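Non-structural protein 3 (Porcine deltacoronavirus, PDB 6LN0) probably cleaves the viral polyprotein with a papain-like protease domain and probably binds ADP-ribose through its macro domain. Local coordinates at residues A[357-361]-A[362-366]; A[111-114]-A[115-119]; A[213-216]-A[217-221]; A[303-306]-A[307-311]. All blocks are in the same frame, centred on the assembly; numbering follows the deposited sequence.

How the contacts relate
All four contacts are local, but each serves a different element of the fold. Contact 2 is partly buried and joins a loop to a sheet strand in the macro domain, through apolar packing on a tyrosine ring and weak backbone bonds. The other three follow along the chain: contact 3 opens a helix by capping, contact 4 closes an interhelical loop with a beta turn and charged side chains, and contact 1 binds zinc in a hairpin. Contacts 1 and 4 lie at the surface, while contact 3 is partly buried. Helix 228-237 packs beside both contacts 3 and 4, whose centres are about 24 Å apart. Contacts 1 and 2 lie farthest apart, with centres about 80 Å from each other.

Contact 1: residues A[357-361]-A[362-366]; sequences KVYCM and KCDVW. With ZN (zinc ion), chain B.
A zinc-binding beta hairpin, consistent with the zinc ribbon of the fingers in coronavirus papain-like proteases, places Cys360 and Cys363 around one metal ion. Both SG atoms bind the zinc, Cys360 SG at 2.3 Å, and Cys334 and Cys335 complete the four-sulfur site. The turn between the two ligands also grips the first sulfur through its backbone: Cys363 N donates to Cys360 SG over 3.5 Å, nearly straight at 168°. Beyond the turn, Asp364 and Val365 both face Cys360, a G1 beta bulge, and Cys360 N reaches Val365 O at 3.0 Å.

The opposite face of the hairpin is aromatic. Tyr359 CB sits over the face of the Trp366 six-membered ring, 3.7 Å from its centroid, a CH-pi contact; the two rings themselves meet obliquely. The Tyr359 ring extends towards the bulge because its chi1 of -180° sets CG opposite the backbone nitrogen, and there Tyr359 OH donates to Asp364 OD1 at 2.5 Å, a very short bond. The carboxylate oxygen lies at the ring edge, in plane.

A backbone N-H directed at a coordinating sulfur would probably temper the negative charge of the thiolate, and with two ligands on one turn the metal locks the hairpin end.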
loop_
_atom_site.group_PDB
_atom_site.type_symbol
_atom_site.label_atom_id
_atom_site.label_comp_id
_atom_site.label_asym_id
_atom_site.label_seq_id
_atom_site.Cartn_x
_atom_site.Cartn_y
_atom_site.Cartn_z
ATOM N N LYS A 357 -0.026 15.398 42.834
ATOM C CA LYS A 357 -0.139 16.849 42.749
ATOM C C LYS A 357 -0.560 17.282 41.352
ATOM O O LYS A 357 -0.368 16.567 40.367
ATOM C CB LYS A 357 1.178 17.537 43.116
ATOM C CG LYS A 357 1.898 16.927 44.335
ATOM C CD LYS A 357 2.963 17.874 44.882
ATOM C CE LYS A 357 3.945 17.148 45.814
ATOM N NZ LYS A 357 5.014 18.088 46.251
ATOM N N VAL A 358 -1.123 18.481 41.267
ATOM C CA VAL A 358 -1.334 19.132 39.986
ATOM C C VAL A 358 -0.697 20.505 40.037
ATOM O O VAL A 358 -0.365 21.034 41.104
ATOM C CB VAL A 358 -2.820 19.247 39.602
ATOM C CG1 VAL A 358 -3.382 17.883 39.272
ATOM C CG2 VAL A 358 -3.640 19.953 40.720
ATOM N N TYR A 359 -0.549 21.088 38.863
ATOM C CA TYR A 359 0.001 22.422 38.728
ATOM C C TYR A 359 -1.124 23.443 38.824
ATOM O O TYR A 359 -2.077 23.402 38.041
ATOM C CB TYR A 359 0.738 22.571 37.403
ATOM C CG TYR A 359 1.325 23.943 37.229
ATOM C CD1 TYR A 359 2.404 24.355 37.993
ATOM C CD2 TYR A 359 0.785 24.832 36.331
ATOM C CE1 TYR A 359 2.941 25.606 37.842
ATOM C CE2 TYR A 359 1.317 26.091 36.169
ATOM C CZ TYR A 359 2.402 26.473 36.925
ATOM O OH TYR A 359 2.945 27.735 36.791
ATOM N N CYS A 360 -0.998 24.369 39.762
ATOM C CA CYS A 360 -1.931 25.480 39.851
ATOM C C CYS A 360 -1.358 26.666 39.086
ATOM O O CYS A 360 -0.310 27.203 39.459
ATOM C CB CYS A 360 -2.191 25.880 41.305
ATOM S SG CYS A 360 -3.334 27.302 41.391
ATOM N N MET A 361 -2.050 27.083 38.029
ATOM C CA MET A 361 -1.586 28.231 37.257
ATOM C C MET A 361 -1.705 29.518 38.048
ATOM O O MET A 361 -0.855 30.407 37.911
ATOM C CB MET A 361 -2.356 28.342 35.934
ATOM C CG MET A 361 -3.822 28.015 36.026
ATOM S SD MET A 361 -4.538 27.439 34.435
ATOM C CE MET A 361 -3.356 26.207 33.887
ATOM N N LYS A 362 -2.719 29.620 38.909
ATOM C CA LYS A 362 -2.927 30.851 39.668
ATOM C C LYS A 362 -1.744 31.155 40.584
ATOM O O LYS A 362 -1.174 32.251 40.531
ATOM C CB LYS A 362 -4.223 30.763 40.467
ATOM C CG LYS A 362 -5.474 30.704 39.590
ATOM C CD LYS A 362 -6.733 30.547 40.428
ATOM C CE LYS A 362 -7.972 30.374 39.565
ATOM N NZ LYS A 362 -9.203 30.249 40.405
ATOM N N CYS A 363 -1.359 30.193 41.428
ATOM C CA CYS A 363 -0.326 30.362 42.444
ATOM C C CYS A 363 1.059 29.915 41.988
ATOM O O CYS A 363 2.029 30.093 42.736
ATOM C CB CYS A 363 -0.665 29.559 43.707
ATOM S SG CYS A 363 -2.386 29.545 44.283
ATOM N N ASP A 364 1.160 29.273 40.827
ATOM C CA ASP A 364 2.424 28.784 40.295
ATOM C C ASP A 364 3.146 27.887 41.297
ATOM O O ASP A 364 4.270 28.159 41.707
ATOM C CB ASP A 364 3.324 29.942 39.864
ATOM C CG ASP A 364 4.580 29.466 39.166
ATOM O OD1 ASP A 364 4.532 28.363 38.569
ATOM O OD2 ASP A 364 5.608 30.184 39.234
ATOM N N VAL A 365 2.473 26.796 41.674
ATOM C CA VAL A 365 3.040 25.766 42.534
ATOM C C VAL A 365 2.448 24.423 42.138
ATOM O O VAL A 365 1.349 24.342 41.584
ATOM C CB VAL A 365 2.756 26.008 44.038
ATOM C CG1 VAL A 365 3.594 27.134 44.560
ATOM C CG2 VAL A 365 1.286 26.310 44.244
ATOM N N TRP A 366 3.181 23.359 42.456
ATOM C CA TRP A 366 2.678 21.993 42.400
ATOM C C TRP A 366 2.005 21.691 43.735
ATOM O O TRP A 366 2.676 21.587 44.766
ATOM C CB TRP A 366 3.812 21.019 42.092
ATOM C CG TRP A 366 4.220 21.147 40.670
ATOM C CD1 TRP A 366 5.202 21.949 40.175
ATOM C CD2 TRP A 366 3.619 20.491 39.529
ATOM N NE1 TRP A 366 5.264 21.828 38.804
ATOM C CE2 TRP A 366 4.309 20.939 38.381
ATOM C CE3 TRP A 366 2.569 19.572 39.373
ATOM C CZ2 TRP A 366 3.983 20.498 37.073
ATOM C CZ3 TRP A 366 2.239 19.133 38.074
ATOM C CH2 TRP A 366 2.953 19.598 36.941
HETATM ZN ZN ZN B . -3.557 27.607 43.694
#

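Contact 2: residues A[111-114]-A[115-119]; sequences LTEP and AHYVI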
loop_
_atom_site.group_PDB
_atom_site.type_symbol
_atom_site.label_atom_id
_atom_site.label_comp_id
_atom_site.label_asym_id
_atom_site.label_seq_id
_atom_site.Cartn_x
_atom_site.Cartn_y
_atom_site.Cartn_z
ATOM N N LEU A 111 5.554 3.519 -36.733
ATOM C CA LEU A 111 4.850 4.524 -35.940
ATOM C C LEU A 111 5.765 5.734 -35.803
ATOM O O LEU A 111 6.495 5.886 -34.821
ATOM C CB LEU A 111 4.438 3.952 -34.594
ATOM C CG LEU A 111 3.559 2.708 -34.730
ATOM C CD1 LEU A 111 3.930 1.656 -33.702
ATOM C CD2 LEU A 111 2.081 3.079 -34.638
ATOM N N THR A 112 5.729 6.594 -36.818
ATOM C CA THR A 112 6.663 7.698 -36.940
ATOM C C THR A 112 5.987 9.048 -37.068
ATOM O O THR A 112 6.636 10.068 -36.822
ATOM C CB THR A 112 7.571 7.489 -38.161
ATOM O OG1 THR A 112 6.780 7.551 -39.358
ATOM C CG2 THR A 112 8.255 6.143 -38.076
ATOM N N GLU A 113 4.716 9.084 -37.428
ATOM C CA GLU A 113 3.992 10.300 -37.755
ATOM C C GLU A 113 2.670 10.296 -37.010
ATOM O O GLU A 113 2.172 9.236 -36.629
ATOM C CB GLU A 113 3.745 10.392 -39.268
ATOM C CG GLU A 113 4.953 10.055 -40.117
ATOM C CD GLU A 113 5.987 11.168 -40.109
ATOM O OE1 GLU A 113 7.198 10.867 -39.936
ATOM O OE2 GLU A 113 5.578 12.346 -40.274
ATOM N N PRO A 114 2.089 11.446 -36.767
ATOM C CA PRO A 114 0.837 11.455 -35.998
ATOM C C PRO A 114 -0.373 11.207 -36.889
ATOM O O PRO A 114 -0.996 12.129 -37.426
ATOM C CB PRO A 114 0.843 12.841 -35.346
ATOM C CG PRO A 114 1.644 13.672 -36.287
ATOM C CD PRO A 114 2.626 12.800 -36.989
ATOM N N ALA A 115 -0.680 9.920 -37.050
ATOM C CA ALA A 115 -1.748 9.429 -37.905
ATOM C C ALA A 115 -2.449 8.290 -37.185
ATOM O O ALA A 115 -1.973 7.792 -36.158
ATOM C CB ALA A 115 -1.216 8.939 -39.260
ATOM N N HIS A 116 -3.581 7.862 -37.744
ATOM C CA HIS A 116 -4.309 6.708 -37.232
ATOM C C HIS A 116 -3.813 5.454 -37.939
ATOM O O HIS A 116 -4.049 5.270 -39.136
ATOM C CB HIS A 116 -5.814 6.849 -37.421
ATOM C CG HIS A 116 -6.546 5.565 -37.190
ATOM N ND1 HIS A 116 -7.355 4.979 -38.142
ATOM C CD2 HIS A 116 -6.546 4.722 -36.127
ATOM C CE1 HIS A 116 -7.847 3.850 -37.664
ATOM N NE2 HIS A 116 -7.372 3.670 -36.444
ATOM N N TYR A 117 -3.167 4.575 -37.194
ATOM C CA TYR A 117 -2.579 3.365 -37.738
ATOM C C TYR A 117 -3.505 2.178 -37.519
ATOM O O TYR A 117 -4.139 2.051 -36.466
ATOM C CB TYR A 117 -1.233 3.093 -37.080
ATOM C CG TYR A 117 -0.164 4.081 -37.461
ATOM C CD1 TYR A 117 0.624 3.877 -38.590
ATOM C CD2 TYR A 117 0.077 5.209 -36.691
ATOM C CE1 TYR A 117 1.614 4.773 -38.952
ATOM C CE2 TYR A 117 1.066 6.112 -37.050
ATOM C CZ TYR A 117 1.831 5.890 -38.176
ATOM O OH TYR A 117 2.822 6.774 -38.534
ATOM N N VAL A 118 -3.573 1.306 -38.518
ATOM C CA VAL A 118 -4.280 0.041 -38.411
ATOM C C VAL A 118 -3.250 -1.035 -38.677
ATOM O O VAL A 118 -2.640 -1.061 -39.752
ATOM C CB VAL A 118 -5.458 -0.045 -39.389
ATOM C CG1 VAL A 118 -6.142 -1.363 -39.273
ATOM C CG2 VAL A 118 -6.436 1.078 -39.114
ATOM N N ILE A 119 -3.010 -1.887 -37.688
ATOM C CA ILE A 119 -1.874 -2.791 -37.799
ATOM C C ILE A 119 -2.314 -4.228 -37.535
ATOM O O ILE A 119 -2.723 -4.565 -36.413
ATOM C CB ILE A 119 -0.738 -2.375 -36.847
ATOM C CG1 ILE A 119 -0.513 -0.865 -36.900
ATOM C CG2 ILE A 119 0.549 -3.079 -37.200
ATOM C CD1 ILE A 119 0.834 -0.428 -36.363
#
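Leu111 and Tyr117 meet where helix 99-110 of the macro domain leads through a loop into the sheet strand 117-120, an alpha-to-beta connection of this alpha/beta fold. An inverse gamma turn centred on Pro114 reverses the chain there, with a weak bond from Ala115 N to Glu113 O (3.0 Å, 122°).

The polar contacts gather round the phenol. With CG beside its backbone N (chi1 -69°), the Tyr117 ring points back into the crook of the loop and carries its hydroxyl among the backbone atoms of residues 112 and 113. Thr112 N donates weakly to Tyr117 OH at 3.4 Å. Glu113 O comes in at the ring edge, in the plane of the ring, 3.3 Å from Tyr117 CE2. The hydroxyl thus sits close to the backbone of Thr112 and Glu113, while His116 on the neighbouring position turns elsewhere and bonds to Ser29 and Thr150 on the flanking strands.

Apolar packing supplies the rest. Ile110 and Ile146 also touch the tyrosine, so the ring lies between helix and sheet. Across the contact, Leu111 CD2 stands over one face of the ring, offset towards the rim, 3.9 Å from its centroid, in a CH-pi contact. The same methyl, Leu111 CD2, reaches Ile119 CD1 at 4.1 Å.

Contact 3: residues A[213-216]-A[217-221]; sequences VTEE and VQNQA
The carboxylate of Glu215 and the amide of Asn219, one helical turn apart, cross obliquely with their planes 74° from each other, so they do not stack; Glu215 OE2 stays 3.8 Å from Asn219 ND2. The carboxylate also crosses the amide of Gln218 at a slant, with planes 58° apart. That amide may be modelled turned over, so its two ends are best left unassigned, but its carbon Gln218 CD lies 3.8 Å from Val213 CG1 whichever way it is turned.

All this surrounds the start of a helix, a worked case of N-capping. Thr214 is the N-cap: its OG1 sits between the backbone N and the carbonyl carbon (chi1 67°), which aims it into the first turn, where Val217 N donates to Thr214 OG1 at 3.2 Å. One of the leading N-H groups of the helix is thereby satisfied by a side chain. The regular bonds then take over, with Gln218 N on Thr214 O at 3.3 Å and Asn219 N on Glu215 O at 3.0 Å. The modelled approach of Asn219 ND2 to the same carbonyl is too short to be trusted in detail.

Helix 215-223 follows strand 209-212 of a small mixed sheet, consistent with a ubiquitin-like domain passing into the helical thumb. Val217 packs on Tyr231 of helix 228-237, as Gln220 and Ala221 do, while Val213 meets Leu228 of that helix.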
loop_
_atom_site.group_PDB
_atom_site.type_symbol
_atom_site.label_atom_id
_atom_site.label_comp_id
_atom_site.label_asym_id
_atom_site.label_seq_id
_atom_site.Cartn_x
_atom_site.Cartn_y
_atom_site.Cartn_z
ATOM N N VAL A 213 -5.091 -0.066 1.056
ATOM C CA VAL A 213 -5.794 0.752 2.034
ATOM C C VAL A 213 -7.222 0.993 1.560
ATOM O O VAL A 213 -7.505 1.963 0.851
ATOM C CB VAL A 213 -5.025 2.055 2.302
ATOM C CG1 VAL A 213 -5.795 2.964 3.270
ATOM C CG2 VAL A 213 -3.639 1.724 2.842
ATOM N N THR A 214 -8.124 0.083 1.919
ATOM C CA THR A 214 -9.530 0.263 1.610
ATOM C C THR A 214 -10.111 1.258 2.601
ATOM O O THR A 214 -9.391 1.854 3.404
ATOM C CB THR A 214 -10.279 -1.058 1.664
ATOM O OG1 THR A 214 -10.314 -1.531 3.018
ATOM C CG2 THR A 214 -9.637 -2.074 0.751
ATOM N N GLU A 215 -11.422 1.458 2.567
ATOM C CA GLU A 215 -12.014 2.327 3.577
ATOM C C GLU A 215 -12.276 1.572 4.871
ATOM O O GLU A 215 -12.346 2.194 5.935
ATOM C CB GLU A 215 -13.301 2.984 3.048
ATOM C CG GLU A 215 -13.061 4.340 2.337
ATOM C CD GLU A 215 -13.182 5.568 3.265
ATOM O OE1 GLU A 215 -12.379 6.524 3.128
ATOM O OE2 GLU A 215 -14.090 5.584 4.129
ATOM N N GLU A 216 -12.396 0.245 4.796
ATOM C CA GLU A 216 -12.424 -0.572 6.002
ATOM C C GLU A 216 -11.089 -0.509 6.749
ATOM O O GLU A 216 -11.061 -0.487 7.989
ATOM C CB GLU A 216 -12.771 -2.008 5.634
ATOM C CG GLU A 216 -13.310 -2.817 6.794
ATOM C CD GLU A 216 -13.334 -4.313 6.500
ATOM O OE1 GLU A 216 -12.308 -4.851 6.011
ATOM O OE2 GLU A 216 -14.385 -4.949 6.750
ATOM N N VAL A 217 -9.971 -0.480 6.011
ATOM C CA VAL A 217 -8.675 -0.279 6.648
ATOM C C VAL A 217 -8.631 1.075 7.349
ATOM O O VAL A 217 -8.226 1.173 8.511
ATOM C CB VAL A 217 -7.532 -0.414 5.630
ATOM C CG1 VAL A 217 -6.215 0.046 6.268
ATOM C CG2 VAL A 217 -7.429 -1.855 5.106
ATOM N N GLN A 218 -9.047 2.142 6.658
ATOM C CA GLN A 218 -8.989 3.451 7.290
ATOM C C GLN A 218 -9.832 3.471 8.548
ATOM O O GLN A 218 -9.398 3.991 9.578
ATOM C CB GLN A 218 -9.431 4.548 6.334
ATOM C CG GLN A 218 -8.310 5.032 5.453
ATOM C CD GLN A 218 -8.746 5.176 4.010
ATOM O OE1 GLN A 218 -9.780 4.628 3.595
ATOM N NE2 GLN A 218 -7.950 5.894 3.219
ATOM N N ASN A 219 -11.005 2.841 8.518
ATOM C CA ASN A 219 -11.848 2.894 9.709
ATOM C C ASN A 219 -11.243 2.095 10.859
ATOM O O ASN A 219 -11.378 2.493 12.025
ATOM C CB ASN A 219 -13.261 2.411 9.397
ATOM C CG ASN A 219 -14.047 3.429 8.580
ATOM O OD1 ASN A 219 -15.044 3.961 9.057
ATOM N ND2 ASN A 219 -13.587 3.721 7.357
ATOM N N GLN A 220 -10.564 0.982 10.550
ATOM C CA GLN A 220 -9.940 0.158 11.582
ATOM C C GLN A 220 -8.802 0.911 12.268
ATOM O O GLN A 220 -8.747 0.978 13.500
ATOM C CB GLN A 220 -9.437 -1.156 10.980
ATOM C CG GLN A 220 -10.509 -2.230 10.774
ATOM C CD GLN A 220 -10.835 -2.988 12.047
ATOM O OE1 GLN A 220 -11.772 -2.638 12.765
ATOM N NE2 GLN A 220 -10.053 -4.031 12.345
ATOM N N ALA A 221 -7.894 1.498 11.484
ATOM C CA ALA A 221 -6.857 2.357 12.038
ATOM C C ALA A 221 -7.443 3.411 12.965
ATOM O O ALA A 221 -6.992 3.568 14.110
ATOM C CB ALA A 221 -6.078 3.030 10.913
#

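Contact 4: residues A[303-306]-A[307-311]; sequences TNRR and VGEMG
Glu309 owes its reach to an extended chain: its CG is anti to the backbone N (chi1 -170°) and chi2 continues straight, which brings the carboxylate back across the side chain of Arg305 and up to the backbone N of Arg306. The setting is a type II beta turn from Arg306 to Glu309, in the loop between helices 293-302 and 313-322 of the papain-like protease region. Gly308 holds the third position of the turn with a positive phi.

Two bonds fasten the turn, one from backbone and one from side chain. Glu309 N donates to Arg306 O at 2.8 Å, closing it, and Arg306 N returns the gesture to Glu309 OE1, also at 2.8 Å, approaching from above the carboxylate plane. Glu309 thus holds the backbone of Arg306 twice, by its own N-H and by one carboxylate oxygen.

The second oxygen faces Arg305. Glu309 OE2 lies at the edge of the guanidinium, in its plane, and forms a long salt bridge with Arg305 NH1 at 3.8 Å; the planes of the two groups stand nearly perpendicular, 85° apart. The stronger polar partner of this arginine lies outside the loop, for its NH2 bonds to Gln315 at the start of the next helix. Phe261 and Tyr300 also touch Arg305. Over one face of the guanidinium rests the backbone of Gly311, its CA 3.5 Å from Arg305 NE.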
loop_
_atom_site.group_PDB
_atom_site.type_symbol
_atom_site.label_atom_id
_atom_site.label_comp_id
_atom_site.label_asym_id
_atom_site.label_seq_id
_atom_site.Cartn_x
_atom_site.Cartn_y
_atom_site.Cartn_z
ATOM N N THR A 303 2.860 3.309 20.704
ATOM C CA THR A 303 4.025 3.973 21.281
ATOM C C THR A 303 5.237 3.924 20.358
ATOM O O THR A 303 6.330 4.320 20.765
ATOM C CB THR A 303 4.370 3.386 22.671
ATOM O OG1 THR A 303 4.686 1.997 22.578
ATOM C CG2 THR A 303 3.207 3.506 23.608
ATOM N N ASN A 304 5.062 3.472 19.113
ATOM C CA ASN A 304 6.103 3.552 18.090
ATOM C C ASN A 304 7.347 2.769 18.507
ATOM O O ASN A 304 8.472 3.259 18.458
ATOM C CB ASN A 304 6.446 5.006 17.767
ATOM C CG ASN A 304 5.268 5.759 17.215
ATOM O OD1 ASN A 304 4.761 5.421 16.159
ATOM N ND2 ASN A 304 4.818 6.776 17.927
ATOM N N ARG A 305 7.135 1.529 18.911
ATOM C CA ARG A 305 8.224 0.629 19.233
ATOM C C ARG A 305 8.142 -0.584 18.330
ATOM O O ARG A 305 7.096 -0.881 17.752
ATOM C CB ARG A 305 8.166 0.169 20.697
ATOM C CG ARG A 305 8.074 1.294 21.674
ATOM C CD ARG A 305 9.351 2.099 21.670
ATOM N NE ARG A 305 9.294 3.109 22.713
ATOM C CZ ARG A 305 10.245 4.006 22.932
ATOM N NH1 ARG A 305 11.331 4.010 22.163
ATOM N NH2 ARG A 305 10.112 4.891 23.919
ATOM N N ARG A 306 9.248 -1.307 18.243
ATOM C CA ARG A 306 9.258 -2.610 17.609
ATOM C C ARG A 306 9.634 -3.664 18.639
ATOM O O ARG A 306 10.420 -3.413 19.554
ATOM C CB ARG A 306 10.221 -2.644 16.426
ATOM C CG ARG A 306 10.071 -1.454 15.478
ATOM C CD ARG A 306 8.632 -1.312 14.958
ATOM N NE ARG A 306 8.161 -2.510 14.256
ATOM C CZ ARG A 306 8.328 -2.744 12.952
ATOM N NH1 ARG A 306 8.960 -1.861 12.187
ATOM N NH2 ARG A 306 7.859 -3.865 12.415
ATOM N N VAL A 307 9.049 -4.848 18.488
ATOM C CA VAL A 307 9.357 -5.955 19.380
ATOM C C VAL A 307 10.853 -6.229 19.374
ATOM O O VAL A 307 11.485 -6.317 18.313
ATOM C CB VAL A 307 8.549 -7.187 18.962
ATOM C CG1 VAL A 307 7.130 -7.046 19.450
ATOM C CG2 VAL A 307 8.553 -7.309 17.456
ATOM N N GLY A 308 11.428 -6.367 20.567
ATOM C CA GLY A 308 12.864 -6.461 20.724
ATOM C C GLY A 308 13.423 -5.163 21.267
ATOM O O GLY A 308 14.340 -5.151 22.093
ATOM N N GLU A 309 12.849 -4.057 20.806
ATOM C CA GLU A 309 13.183 -2.732 21.299
ATOM C C GLU A 309 12.567 -2.534 22.673
ATOM O O GLU A 309 11.546 -3.147 23.017
ATOM C CB GLU A 309 12.659 -1.688 20.318
ATOM C CG GLU A 309 13.068 -0.256 20.467
ATOM C CD GLU A 309 12.422 0.565 19.350
ATOM O OE1 GLU A 309 11.709 -0.056 18.510
ATOM O OE2 GLU A 309 12.612 1.808 19.310
ATOM N N MET A 310 13.207 -1.684 23.469
ATOM C CA MET A 310 12.772 -1.414 24.828
ATOM C C MET A 310 12.210 -0.005 24.863
ATOM O O MET A 310 12.801 0.918 24.290
ATOM C CB MET A 310 13.924 -1.583 25.828
ATOM C CG MET A 310 13.496 -1.442 27.305
ATOM S SD MET A 310 14.172 0.044 28.029
ATOM C CE MET A 310 13.324 0.113 29.593
ATOM N N GLY A 311 11.047 0.141 25.498
ATOM C CA GLY A 311 10.345 1.416 25.543
ATOM C C GLY A 311 10.065 1.955 26.939
ATOM O O GLY A 311 10.599 1.454 27.936
#